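Local coordinates for protein beta subunit of a putative Aromatic-ring-hydroxylating dioxygenase (Novosphingobium aromaticivorans DSM 12444, PDB 3EBY) that is probably the beta subunit of an aromatic-ring-hydroxylating dioxygenase, a family whose members work with a catalytic alpha subunit, though its own function is unproven, at residues Ala21-Cys26 / Glu33-Leu38; His90-Ala95 / Gly128-Arg133; Val96-Gly99 / Val105-Glu108; Asp132-Ser137 / Val141-Arg146. All blocks are in the same frame, centred on the assembly; numbering follows the deposited sequence. Where two conformers were deposited one is given.

Contact 1 (Ala21-Cys26 / Glu33-Leu38)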
loop_
_atom_site.group_PDB
_atom_site.type_symbol
_atom_site.label_atom_id
_atom_site.label_comp_id
_atom_site.label_asym_id
_atom_site.label_seq_id
_atom_site.Cartn_x
_atom_site.Cartn_y
_atom_site.Cartn_z
ATOM N N ALA A 21 -1.120 9.326 4.888
ATOM C CA ALA A 21 -1.307 9.577 3.442
ATOM C C ALA A 21 -0.705 10.929 3.035
ATOM O O ALA A 21 0.072 11.018 2.086
ATOM C CB ALA A 21 -2.791 9.491 3.065
ATOM N N ALA A 22 -0.991 11.967 3.826
ATOM C CA ALA A 22 -0.525 13.318 3.556
ATOM C C ALA A 22 0.972 13.468 3.822
ATOM O O ALA A 22 1.639 14.183 3.121
ATOM C CB ALA A 22 -1.298 14.310 4.400
ATOM N N TYR A 23 1.481 12.707 4.795
ATOM C CA TYR A 23 2.911 12.706 5.129
ATOM C C TYR A 23 3.715 12.154 3.927
ATOM O O TYR A 23 4.728 12.732 3.492
ATOM C CB TYR A 23 3.136 11.846 6.390
ATOM C CG TYR A 23 4.590 11.693 6.835
ATOM C CD1 TYR A 23 5.441 10.764 6.229
ATOM C CD2 TYR A 23 5.103 12.456 7.879
ATOM C CE1 TYR A 23 6.761 10.634 6.636
ATOM C CE2 TYR A 23 6.440 12.317 8.286
ATOM C CZ TYR A 23 7.257 11.436 7.644
ATOM O OH TYR A 23 8.565 11.271 8.083
ATOM N N GLY A 24 3.276 11.023 3.396
ATOM C CA GLY A 24 3.942 10.446 2.224
ATOM C C GLY A 24 3.910 11.373 1.029
ATOM O O GLY A 24 4.906 11.498 0.316
ATOM N N LEU A 25 2.751 12.005 0.777
ATOM C CA LEU A 25 2.607 12.873 -0.413
ATOM C C LEU A 25 3.430 14.159 -0.272
ATOM O O LEU A 25 4.021 14.622 -1.245
ATOM C CB LEU A 25 1.139 13.195 -0.708
ATOM C CG LEU A 25 0.427 12.147 -1.595
ATOM C CD1 LEU A 25 -1.039 12.517 -1.772
ATOM C CD2 LEU A 25 1.117 12.003 -2.958
ATOM N N CYS A 26 3.494 14.702 0.946
ATOM C CA CYS A 26 4.322 15.881 1.246
ATOM C C CYS A 26 5.788 15.637 0.843
ATOM O O CYS A 26 6.374 16.428 0.084
ATOM C CB CYS A 26 4.178 16.217 2.755
ATOM S SG CYS A 26 5.519 17.060 3.448
ATOM N N GLU A 33 9.140 21.813 3.074
ATOM C CA GLU A 33 8.824 22.828 4.089
ATOM C C GLU A 33 7.617 22.446 4.977
ATOM O O GLU A 33 7.509 22.916 6.103
ATOM C CB GLU A 33 8.581 24.183 3.431
ATOM C CG GLU A 33 9.831 24.866 2.937
ATOM C CD GLU A 33 10.337 24.350 1.596
ATOM O OE1 GLU A 33 9.621 23.556 0.921
ATOM O OE2 GLU A 33 11.471 24.746 1.217
ATOM N N GLN A 34 6.699 21.636 4.455
ATOM C CA GLN A 34 5.539 21.190 5.238
ATOM C C GLN A 34 5.917 20.123 6.274
ATOM O O GLN A 34 5.242 19.966 7.290
ATOM C CB GLN A 34 4.424 20.623 4.318
ATOM C CG GLN A 34 3.146 20.122 5.103
ATOM C CD GLN A 34 2.060 19.438 4.204
ATOM O OE1 GLN A 34 2.316 19.081 3.055
ATOM N NE2 GLN A 34 0.900 19.180 4.780
ATOM N N TRP A 35 7.011 19.409 6.015
ATOM C CA TRP A 35 7.348 18.213 6.787
ATOM C C TRP A 35 7.563 18.498 8.296
ATOM O O TRP A 35 6.978 17.799 9.130
ATOM C CB TRP A 35 8.543 17.469 6.144
ATOM C CG TRP A 35 9.093 16.309 6.959
ATOM C CD1 TRP A 35 8.521 15.068 7.123
ATOM C CD2 TRP A 35 10.385 16.233 7.561
ATOM N NE1 TRP A 35 9.351 14.256 7.864
ATOM C CE2 TRP A 35 10.505 14.947 8.146
ATOM C CE3 TRP A 35 11.450 17.137 7.684
ATOM C CZ2 TRP A 35 11.643 14.546 8.852
ATOM C CZ3 TRP A 35 12.577 16.745 8.391
ATOM C CH2 TRP A 35 12.682 15.434 8.929
ATOM N N PRO A 36 8.354 19.542 8.644
ATOM C CA PRO A 36 8.552 19.826 10.074
ATOM C C PRO A 36 7.244 20.208 10.799
ATOM O O PRO A 36 7.094 19.902 11.960
ATOM C CB PRO A 36 9.568 20.985 10.071
ATOM C CG PRO A 36 10.263 20.883 8.742
ATOM C CD PRO A 36 9.220 20.396 7.799
ATOM N N THR A 37 6.285 20.791 10.063
ATOM C CA THR A 37 4.998 21.213 10.652
ATOM C C THR A 37 4.107 20.047 11.105
ATOM O O THR A 37 3.141 20.247 11.868
ATOM C CB THR A 37 4.170 22.126 9.687
ATOM O OG1 THR A 37 3.540 21.350 8.665
ATOM C CG2 THR A 37 5.048 23.256 9.084
ATOM N N LEU A 38 4.424 18.847 10.643
ATOM C CA LEU A 38 3.650 17.624 10.964
ATOM C C LEU A 38 4.032 17.053 12.337
ATOM O O LEU A 38 3.448 16.080 12.804
ATOM C CB LEU A 38 3.860 16.566 9.879
ATOM C CG LEU A 38 3.603 17.062 8.448
ATOM C CD1 LEU A 38 3.799 15.941 7.408
ATOM C CD2 LEU A 38 2.166 17.648 8.350
#

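Contact 2 (His90-Ala95 / Gly128-Arg133)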
loop_
_atom_site.group_PDB
_atom_site.type_symbol
_atom_site.label_atom_id
_atom_site.label_comp_id
_atom_site.label_asym_id
_atom_site.label_seq_id
_atom_site.Cartn_x
_atom_site.Cartn_y
_atom_site.Cartn_z
ATOM N N HIS A 90 6.276 7.051 -1.752
ATOM C CA HIS A 90 5.930 6.267 -0.539
ATOM C C HIS A 90 4.622 5.503 -0.765
ATOM O O HIS A 90 3.627 6.070 -1.266
ATOM C CB HIS A 90 5.672 7.189 0.668
ATOM C CG HIS A 90 6.899 7.769 1.301
ATOM N ND1 HIS A 90 7.647 8.757 0.697
ATOM C CD2 HIS A 90 7.350 7.691 2.584
ATOM C CE1 HIS A 90 8.604 9.150 1.527
ATOM N NE2 HIS A 90 8.464 8.498 2.673
ATOM N N LEU A 91 4.612 4.236 -0.367
ATOM C CA LEU A 91 3.384 3.550 -0.080
ATOM C C LEU A 91 3.389 3.189 1.406
ATOM O O LEU A 91 4.317 2.547 1.903
ATOM C CB LEU A 91 3.165 2.308 -0.958
ATOM C CG LEU A 91 2.927 2.519 -2.473
ATOM C CD1 LEU A 91 2.843 1.140 -3.127
ATOM C CD2 LEU A 91 1.634 3.269 -2.772
ATOM N N ILE A 92 2.361 3.622 2.112
ATOM C CA ILE A 92 2.247 3.389 3.541
ATOM C C ILE A 92 1.023 2.533 3.844
ATOM O O ILE A 92 -0.112 2.821 3.403
ATOM C CB ILE A 92 2.197 4.755 4.323
ATOM C CG1 ILE A 92 3.390 5.634 3.884
ATOM C CG2 ILE A 92 2.196 4.521 5.835
ATOM C CD1 ILE A 92 3.342 7.110 4.394
ATOM N N GLY A 93 1.242 1.472 4.604
ATOM C CA GLY A 93 0.154 0.616 5.015
ATOM C C GLY A 93 -0.792 1.267 6.003
ATOM O O GLY A 93 -0.474 2.296 6.629
ATOM N N ARG A 94 -1.959 0.645 6.185
ATOM C CA ARG A 94 -2.901 1.072 7.210
ATOM C C ARG A 94 -2.255 0.931 8.598
ATOM O O ARG A 94 -1.550 -0.027 8.866
ATOM C CB ARG A 94 -4.185 0.255 7.110
ATOM C CG ARG A 94 -5.269 0.618 8.114
ATOM C CD ARG A 94 -6.487 -0.242 7.847
ATOM N NE ARG A 94 -7.594 0.000 8.764
ATOM C CZ ARG A 94 -8.641 0.758 8.487
ATOM N NH1 ARG A 94 -8.667 1.490 7.386
ATOM N NH2 ARG A 94 -9.634 0.855 9.358
ATOM N N ALA A 95 -2.519 1.888 9.472
ATOM C CA ALA A 95 -1.912 1.919 10.815
ATOM C C ALA A 95 -2.590 0.936 11.762
ATOM O O ALA A 95 -3.830 0.812 11.776
ATOM C CB ALA A 95 -1.973 3.352 11.409
ATOM N N GLY A 128 10.459 -0.532 5.643
ATOM C CA GLY A 128 10.486 -0.559 7.119
ATOM C C GLY A 128 9.108 -0.440 7.726
ATOM O O GLY A 128 8.113 -0.680 7.047
ATOM N N LYS A 129 9.049 -0.026 8.992
ATOM C CA LYS A 129 7.811 0.349 9.603
ATOM C C LYS A 129 8.003 1.587 10.469
ATOM O O LYS A 129 9.110 1.822 10.998
ATOM C CB LYS A 129 7.213 -0.779 10.430
ATOM C CG LYS A 129 7.958 -1.113 11.685
ATOM C CD LYS A 129 7.131 -2.038 12.565
ATOM C CE LYS A 129 7.927 -2.524 13.751
ATOM N NZ LYS A 129 7.054 -3.316 14.720
ATOM N N TYR A 130 7.005 2.454 10.428
ATOM C CA TYR A 130 6.920 3.581 11.381
ATOM C C TYR A 130 6.419 3.081 12.732
ATOM O O TYR A 130 5.420 2.358 12.796
ATOM C CB TYR A 130 5.963 4.672 10.864
ATOM C CG TYR A 130 6.300 5.263 9.514
ATOM C CD1 TYR A 130 7.540 5.872 9.279
ATOM C CD2 TYR A 130 5.370 5.248 8.474
ATOM C CE1 TYR A 130 7.813 6.536 8.064
ATOM C CE2 TYR A 130 5.648 5.847 7.220
ATOM C CZ TYR A 130 6.833 6.537 7.035
ATOM O OH TYR A 130 7.103 7.101 5.781
ATOM N N VAL A 131 7.097 3.495 13.789
ATOM C CA VAL A 131 6.651 3.285 15.185
ATOM C C VAL A 131 6.465 4.670 15.800
ATOM O O VAL A 131 7.441 5.429 15.987
ATOM C CB VAL A 131 7.668 2.469 15.984
ATOM C CG1 VAL A 131 7.220 2.310 17.437
ATOM C CG2 VAL A 131 7.866 1.080 15.317
ATOM N N ASP A 132 5.211 5.013 16.068
ATOM C CA ASP A 132 4.828 6.391 16.320
ATOM C C ASP A 132 4.153 6.620 17.677
ATOM O O ASP A 132 3.447 5.736 18.213
ATOM C CB ASP A 132 3.844 6.867 15.238
ATOM C CG ASP A 132 4.407 6.784 13.845
ATOM O OD1 ASP A 132 5.593 7.139 13.650
ATOM O OD2 ASP A 132 3.631 6.411 12.920
ATOM N N ARG A 133 4.333 7.840 18.176
ATOM C CA ARG A 133 3.511 8.403 19.245
ATOM C C ARG A 133 2.903 9.690 18.710
ATOM O O ARG A 133 3.633 10.614 18.309
ATOM C CB ARG A 133 4.347 8.718 20.489
ATOM C CG ARG A 133 5.032 7.506 21.071
ATOM C CD ARG A 133 5.592 7.764 22.469
ATOM N NE ARG A 133 6.800 8.585 22.460
ATOM C CZ ARG A 133 6.976 9.702 23.171
ATOM N NH1 ARG A 133 6.023 10.153 23.994
ATOM N NH2 ARG A 133 8.138 10.351 23.096
#

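Contact 3 (Val96-Gly99 / Val105-Glu108)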
loop_
_atom_site.group_PDB
_atom_site.type_symbol
_atom_site.label_atom_id
_atom_site.label_comp_id
_atom_site.label_asym_id
_atom_site.label_seq_id
_atom_site.Cartn_x
_atom_site.Cartn_y
_atom_site.Cartn_z
ATOM N N VAL A 96 -1.768 0.289 12.589
ATOM C CA VAL A 96 -2.245 -0.487 13.736
ATOM C C VAL A 96 -2.035 0.298 15.014
ATOM O O VAL A 96 -0.891 0.642 15.382
ATOM C CB VAL A 96 -1.508 -1.861 13.841
ATOM C CG1 VAL A 96 -2.033 -2.665 15.030
ATOM C CG2 VAL A 96 -1.657 -2.669 12.521
ATOM N N ILE A 97 -3.135 0.693 15.634
ATOM C CA ILE A 97 -3.076 1.415 16.901
ATOM C C ILE A 97 -2.711 0.423 18.012
ATOM O O ILE A 97 -3.402 -0.597 18.213
ATOM C CB ILE A 97 -4.399 2.122 17.197
ATOM C CG1 ILE A 97 -4.629 3.250 16.171
ATOM C CG2 ILE A 97 -4.428 2.683 18.652
ATOM C CD1 ILE A 97 -6.022 3.838 16.229
ATOM N N THR A 98 -1.645 0.744 18.734
ATOM C CA THR A 98 -1.073 -0.143 19.732
ATOM C C THR A 98 -1.287 0.309 21.174
ATOM O O THR A 98 -0.976 -0.436 22.096
ATOM C CB THR A 98 0.441 -0.320 19.507
ATOM O OG1 THR A 98 1.103 0.956 19.579
ATOM C CG2 THR A 98 0.715 -0.978 18.148
ATOM N N GLY A 99 -1.813 1.518 21.372
ATOM C CA GLY A 99 -2.136 1.992 22.712
ATOM C C GLY A 99 -2.778 3.356 22.688
ATOM O O GLY A 99 -2.536 4.168 21.780
ATOM N N VAL A 105 -1.798 8.690 21.311
ATOM C CA VAL A 105 -2.020 7.408 20.681
ATOM C C VAL A 105 -0.725 6.869 20.065
ATOM O O VAL A 105 -0.029 7.589 19.353
ATOM C CB VAL A 105 -3.096 7.530 19.577
ATOM C CG1 VAL A 105 -3.275 6.223 18.838
ATOM C CG2 VAL A 105 -4.424 7.995 20.182
ATOM N N SER A 106 -0.382 5.632 20.399
ATOM C CA SER A 106 0.746 4.957 19.762
ATOM C C SER A 106 0.230 4.135 18.595
ATOM O O SER A 106 -0.888 3.615 18.631
ATOM C CB SER A 106 1.492 4.064 20.750
ATOM O OG SER A 106 0.641 3.091 21.325
ATOM N N ALA A 107 1.009 4.101 17.528
ATOM C CA ALA A 107 0.645 3.329 16.305
ATOM C C ALA A 107 1.863 2.909 15.536
ATOM O O ALA A 107 2.938 3.468 15.712
ATOM C CB ALA A 107 -0.306 4.130 15.397
ATOM N N GLU A 108 1.665 1.926 14.657
ATOM C CA GLU A 108 2.715 1.434 13.761
ATOM C C GLU A 108 2.129 1.210 12.380
ATOM O O GLU A 108 0.967 0.852 12.264
ATOM C CB GLU A 108 3.316 0.137 14.296
ATOM C CG GLU A 108 3.802 0.238 15.756
ATOM C CD GLU A 108 4.533 -0.997 16.267
ATOM O OE1 GLU A 108 4.801 -1.954 15.491
ATOM O OE2 GLU A 108 4.809 -1.006 17.484
HETATM O O HOH W 1 3.885 0.822 19.248
#

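Contact 4 (Asp132-Ser137 / Val141-Arg146)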
loop_
_atom_site.group_PDB
_atom_site.type_symbol
_atom_site.label_atom_id
_atom_site.label_comp_id
_atom_site.label_asym_id
_atom_site.label_seq_id
_atom_site.Cartn_x
_atom_site.Cartn_y
_atom_site.Cartn_z
ATOM N N ASP A 132 5.211 5.013 16.068
ATOM C CA ASP A 132 4.828 6.391 16.320
ATOM C C ASP A 132 4.153 6.620 17.677
ATOM O O ASP A 132 3.447 5.736 18.213
ATOM C CB ASP A 132 3.844 6.867 15.238
ATOM C CG ASP A 132 4.407 6.784 13.845
ATOM O OD1 ASP A 132 5.593 7.139 13.650
ATOM O OD2 ASP A 132 3.631 6.411 12.920
ATOM N N ARG A 133 4.333 7.840 18.176
ATOM C CA ARG A 133 3.511 8.403 19.245
ATOM C C ARG A 133 2.903 9.690 18.710
ATOM O O ARG A 133 3.633 10.614 18.309
ATOM C CB ARG A 133 4.347 8.718 20.489
ATOM C CG ARG A 133 5.032 7.506 21.071
ATOM C CD ARG A 133 5.592 7.764 22.469
ATOM N NE ARG A 133 6.800 8.585 22.460
ATOM C CZ ARG A 133 6.976 9.702 23.171
ATOM N NH1 ARG A 133 6.023 10.153 23.994
ATOM N NH2 ARG A 133 8.138 10.351 23.096
ATOM N N PHE A 134 1.582 9.671 18.576
ATOM C CA PHE A 134 0.797 10.795 18.092
ATOM C C PHE A 134 0.164 11.588 19.245
ATOM O O PHE A 134 -0.370 11.013 20.203
ATOM C CB PHE A 134 -0.330 10.302 17.176
ATOM C CG PHE A 134 0.122 9.897 15.827
ATOM C CD1 PHE A 134 0.220 10.842 14.810
ATOM C CD2 PHE A 134 0.391 8.576 15.538
ATOM C CE1 PHE A 134 0.638 10.483 13.548
ATOM C CE2 PHE A 134 0.778 8.208 14.246
ATOM C CZ PHE A 134 0.904 9.185 13.264
ATOM N N ASP A 135 0.138 12.898 19.077
ATOM C CA ASP A 135 -0.572 13.808 19.965
ATOM C C ASP A 135 -1.854 14.247 19.225
ATOM O O ASP A 135 -1.779 14.942 18.200
ATOM C CB ASP A 135 0.326 15.007 20.245
ATOM C CG ASP A 135 -0.338 16.068 21.117
ATOM O OD1 ASP A 135 -1.528 15.913 21.490
ATOM O OD2 ASP A 135 0.380 17.027 21.510
ATOM N N LEU A 136 -3.011 13.758 19.697
ATOM C CA LEU A 136 -4.309 14.057 19.076
ATOM C C LEU A 136 -5.086 15.097 19.889
ATOM O O LEU A 136 -6.305 15.206 19.739
ATOM C CB LEU A 136 -5.174 12.782 18.968
ATOM C CG LEU A 136 -5.074 11.972 17.681
ATOM C CD1 LEU A 136 -3.656 11.881 17.206
ATOM C CD2 LEU A 136 -5.704 10.566 17.858
ATOM N N SER A 137 -4.384 15.851 20.736
ATOM C CA SER A 137 -5.014 16.887 21.554
ATOM C C SER A 137 -5.312 18.113 20.704
ATOM O O SER A 137 -4.756 18.276 19.623
ATOM C CB SER A 137 -4.090 17.291 22.703
ATOM O OG SER A 137 -3.032 18.113 22.223
ATOM N N VAL A 141 -3.622 16.695 14.663
ATOM C CA VAL A 141 -2.856 15.429 14.624
ATOM C C VAL A 141 -1.399 15.725 14.296
ATOM O O VAL A 141 -1.086 16.098 13.184
ATOM C CB VAL A 141 -3.427 14.456 13.535
ATOM C CG1 VAL A 141 -2.597 13.232 13.440
ATOM C CG2 VAL A 141 -4.897 14.113 13.849
ATOM N N ARG A 142 -0.512 15.515 15.269
ATOM C CA ARG A 142 0.908 15.788 15.083
ATOM C C ARG A 142 1.732 14.668 15.741
ATOM O O ARG A 142 1.300 14.084 16.757
ATOM C CB ARG A 142 1.284 17.156 15.694
ATOM C CG ARG A 142 0.664 18.386 14.974
ATOM C CD ARG A 142 1.406 19.667 15.326
ATOM N NE ARG A 142 1.233 19.973 16.736
ATOM C CZ ARG A 142 1.895 20.899 17.413
ATOM N NH1 ARG A 142 2.785 21.684 16.816
ATOM N NH2 ARG A 142 1.666 21.029 18.715
ATOM N N LEU A 143 2.909 14.398 15.168
ATOM C CA LEU A 143 3.837 13.417 15.711
ATOM C C LEU A 143 4.596 13.984 16.910
ATOM O O LEU A 143 5.205 15.047 16.825
ATOM C CB LEU A 143 4.841 12.970 14.654
ATOM C CG LEU A 143 4.346 12.009 13.567
ATOM C CD1 LEU A 143 5.371 11.898 12.391
ATOM C CD2 LEU A 143 4.021 10.631 14.188
ATOM N N LYS A 144 4.472 13.295 18.039
ATOM C CA LYS A 144 5.387 13.484 19.192
ATOM C C LYS A 144 6.726 12.757 18.908
ATOM O O LYS A 144 7.837 13.301 19.144
ATOM C CB LYS A 144 4.746 12.947 20.465
ATOM C CG LYS A 144 5.640 13.034 21.711
ATOM C CD LYS A 144 6.052 14.451 22.022
ATOM C CE LYS A 144 6.752 14.553 23.382
ATOM N NZ LYS A 144 7.084 15.975 23.684
ATOM N N SER A 145 6.630 11.525 18.427
ATOM C CA SER A 145 7.825 10.789 18.019
ATOM C C SER A 145 7.542 9.821 16.887
ATOM O O SER A 145 6.491 9.167 16.844
ATOM C CB SER A 145 8.441 10.031 19.198
ATOM O OG SER A 145 7.609 8.971 19.634
ATOM N N ARG A 146 8.494 9.741 15.972
ATOM C CA ARG A 146 8.460 8.751 14.841
ATOM C C ARG A 146 9.826 8.123 14.708
ATOM O O ARG A 146 10.857 8.823 14.506
ATOM C CB ARG A 146 8.030 9.416 13.534
ATOM C CG ARG A 146 8.326 8.606 12.238
ATOM C CD ARG A 146 7.401 9.001 11.061
ATOM N NE ARG A 146 6.048 8.437 11.260
ATOM C CZ ARG A 146 5.036 8.574 10.408
ATOM N NH1 ARG A 146 5.199 9.217 9.250
ATOM N NH2 ARG A 146 3.884 7.982 10.658
HETATM O O HOH W 2 -0.417 18.959 19.500
#

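Contact 1 (Ala21-Cys26 / Glu33-Leu38)
Cys26, Tyr23 and Trp35 carry this contact, in which the C-terminal part of helix 8-28, the long helix packed in the curve of the sheet of this NTF2-like fold, meets the helically wound segment 33-38 that follows it. Cys26 points at the other segment and lays its sulfur against Trp35, SG standing 4.1 Å from CB of that residue, while its own CB comes to 3.4 Å from OE1 of Gln34, whose extended chain brings that oxygen to Cys26 and which also takes a weak hydrogen bond from Arg31. One helical turn earlier, a chi1 of 177° swings the Tyr23 ring away from its own N, so that the phenol runs alongside the indole in the same direction. The two rings meet obliquely, their planes 64° apart, with CE2 of Tyr23 3.6 Å from CD1 of Trp35. Leu38 crosses from the far end of its segment and sets CD1 3.8 Å from CD2 of Tyr23, so that the phenol is touched by both a methyl and an indole. Beyond these segments, Tyr23 OH is also hydrogen-bonded to the C-terminal carboxylate of Ile163, and the indole packs edge-to-face with Phe39 and Tyr45 and against helix 67-79. The polar link of the contact is one fairly straight bond in the plane of the indole: Trp35 NE1 donates to Tyr23 OH at 3.1 Å.

Contact 2 (His90-Ala95 / Gly128-Arg133)
Ile92 and Tyr130 face each other from two strands that are not paired: the nearest CA atoms, those of Ile92 and Lys129, are 8.8 Å apart, and no hydrogen bond joins the segments. Strand 104-116 runs between them in the sheet, so the contact reaches over a neighbour and is made by side chains alone. The phenol of Tyr130 spans the distance, crossing Ile92 and His90 at about a right angle. Its CG lies beside the backbone N (chi1 -58°), which sends the ring over toward segment 90-95. Ile92 meets the ring at its edge: both CD1 and CG2 sit 3.9 Å from CE2 of Tyr130. Replacing Ile92 with an alanine would remove both methyl contacts and would probably leave a gap beside the CE2 edge of Tyr130, whose phenol would then be less firmly held. At the end of the ring, Tyr130 OH lies near the plane of the His90 imidazole, 3.3 Å from its CD2. The polar ends of both residues turn to the chain terminus, since His90 NE2 and Tyr130 OH each hydrogen-bond to Ile163 O; His90 ND1 binds Asp28. Tyr130 is also stacked on Tyr111 and takes a cation-pi contact from Arg146. The contact lies on the face of the curved sheet that packs on helix 8-28, as in the NTF2-like fold.

Contact 3 (Val96-Gly99 / Val105-Glu108)
Val96 and Glu108 open the register of an antiparallel beta hairpin, formed by strands 87-101 and 104-116, which a classic beta bulge interrupts two residues on. Their backbones exchange two bonds, Val96 N to Glu108 O at 2.8 Å and Glu108 N to Val96 O at 3.0 Å. Ile97 and Ala107 follow as a non-hydrogen-bonded pair, with CG2 of Ile97 against CG1 of Val105. At the bulge, Thr98 and Gly99 both face Ser106: Thr98 N donates to Ser106 O, and Ser106 N is satisfied by Gly99 O at 2.9 Å. Ser106 has two conformers; in the one given, Thr98 OG1 and Ser106 OG are hydrogen-bonded at 2.8 Å, the Thr98 oxygen standing between its own backbone N and carbonyl carbon (chi1 59°). Val96 and Glu108 also pack on Leu25 of the third subunit. Both carboxylate oxygens of Glu108 have partners. OE1 forms a salt bridge with Lys129 on the next strand, whereas a water donates to Glu108 OE2 at 2.7 Å, and that water is in turn hydrogen-bonded to Thr98 OG1 at 2.8 Å.

Contact 4 (Asp132-Ser137 / Val141-Arg146)
Phe134 and Leu143, an antiparallel non-hydrogen-bonded pair, pack against each other between the two arms of this beta hairpin. Leu143 presses CD2 onto one face of the phenyl ring in a CH-pi contact, 3.7 Å from the Phe134 ring centroid. Val141 adds CG1 obliquely at 3.9 Å from Phe134 CD1, and the same methyl meets Leu136 CD1, filling the angle between ring and leucine. CD1 of Leu143 covers a face of the Arg146 guanidinium, wedging this residue between phenyl and arginine. There Arg146 grips Asp132 side-on in a salt bridge with two nearly straight bonds, NE to OD1 and NH2 to OD2, both 2.8 Å, although the carboxylate plane is turned 36° from the guanidinium. A leucine in place of Arg146 would probably leave the buried Asp132 carboxylate without its charge partner and free to turn. On the opposite face, the bent Arg133 chain lies alongside Lys144, whose CG sits over the guanidinium, 3.7 Å from NH1 of Arg133. Lys144 and Ser145 both face Arg133 in a classic bulge, and both their N atoms bond to Arg133 O, at 2.8 and 3.1 Å. Helix 8-28 covers the Phe134 side, with Phe19 edge-to-face on the ring and Asn20 bonded to Arg146; strand 104-116 pairs with one arm, and strands 39-40 and 43-49 flank the other.

In the fold
Along the chain contact 1 comes first, joining helix 8-28 to the segment after it; contact 3 then falls within the span bracketed by contact 2, and contact 4 follows, sharing Asp132 and Arg133 with contact 2. Contacts 2, 3 and 4 belong to one sheet, in which strands 87-101, 104-116, 122-135 and 142-150 are successive neighbours. Centres of contacts 2 and 3, and of 3 and 4, are 10 Å apart, whereas contacts 1 and 3 are 19 Å apart and do not touch. A probable Leu38 O–Leu143 N bond ties segment 33-38 to strand 142-150, while Tyr23 brings helix 8-28 to Tyr130. Contacts 1 and 2 touch the second subunit, contacts 2 and 3 the third, linking this fold to the trimer.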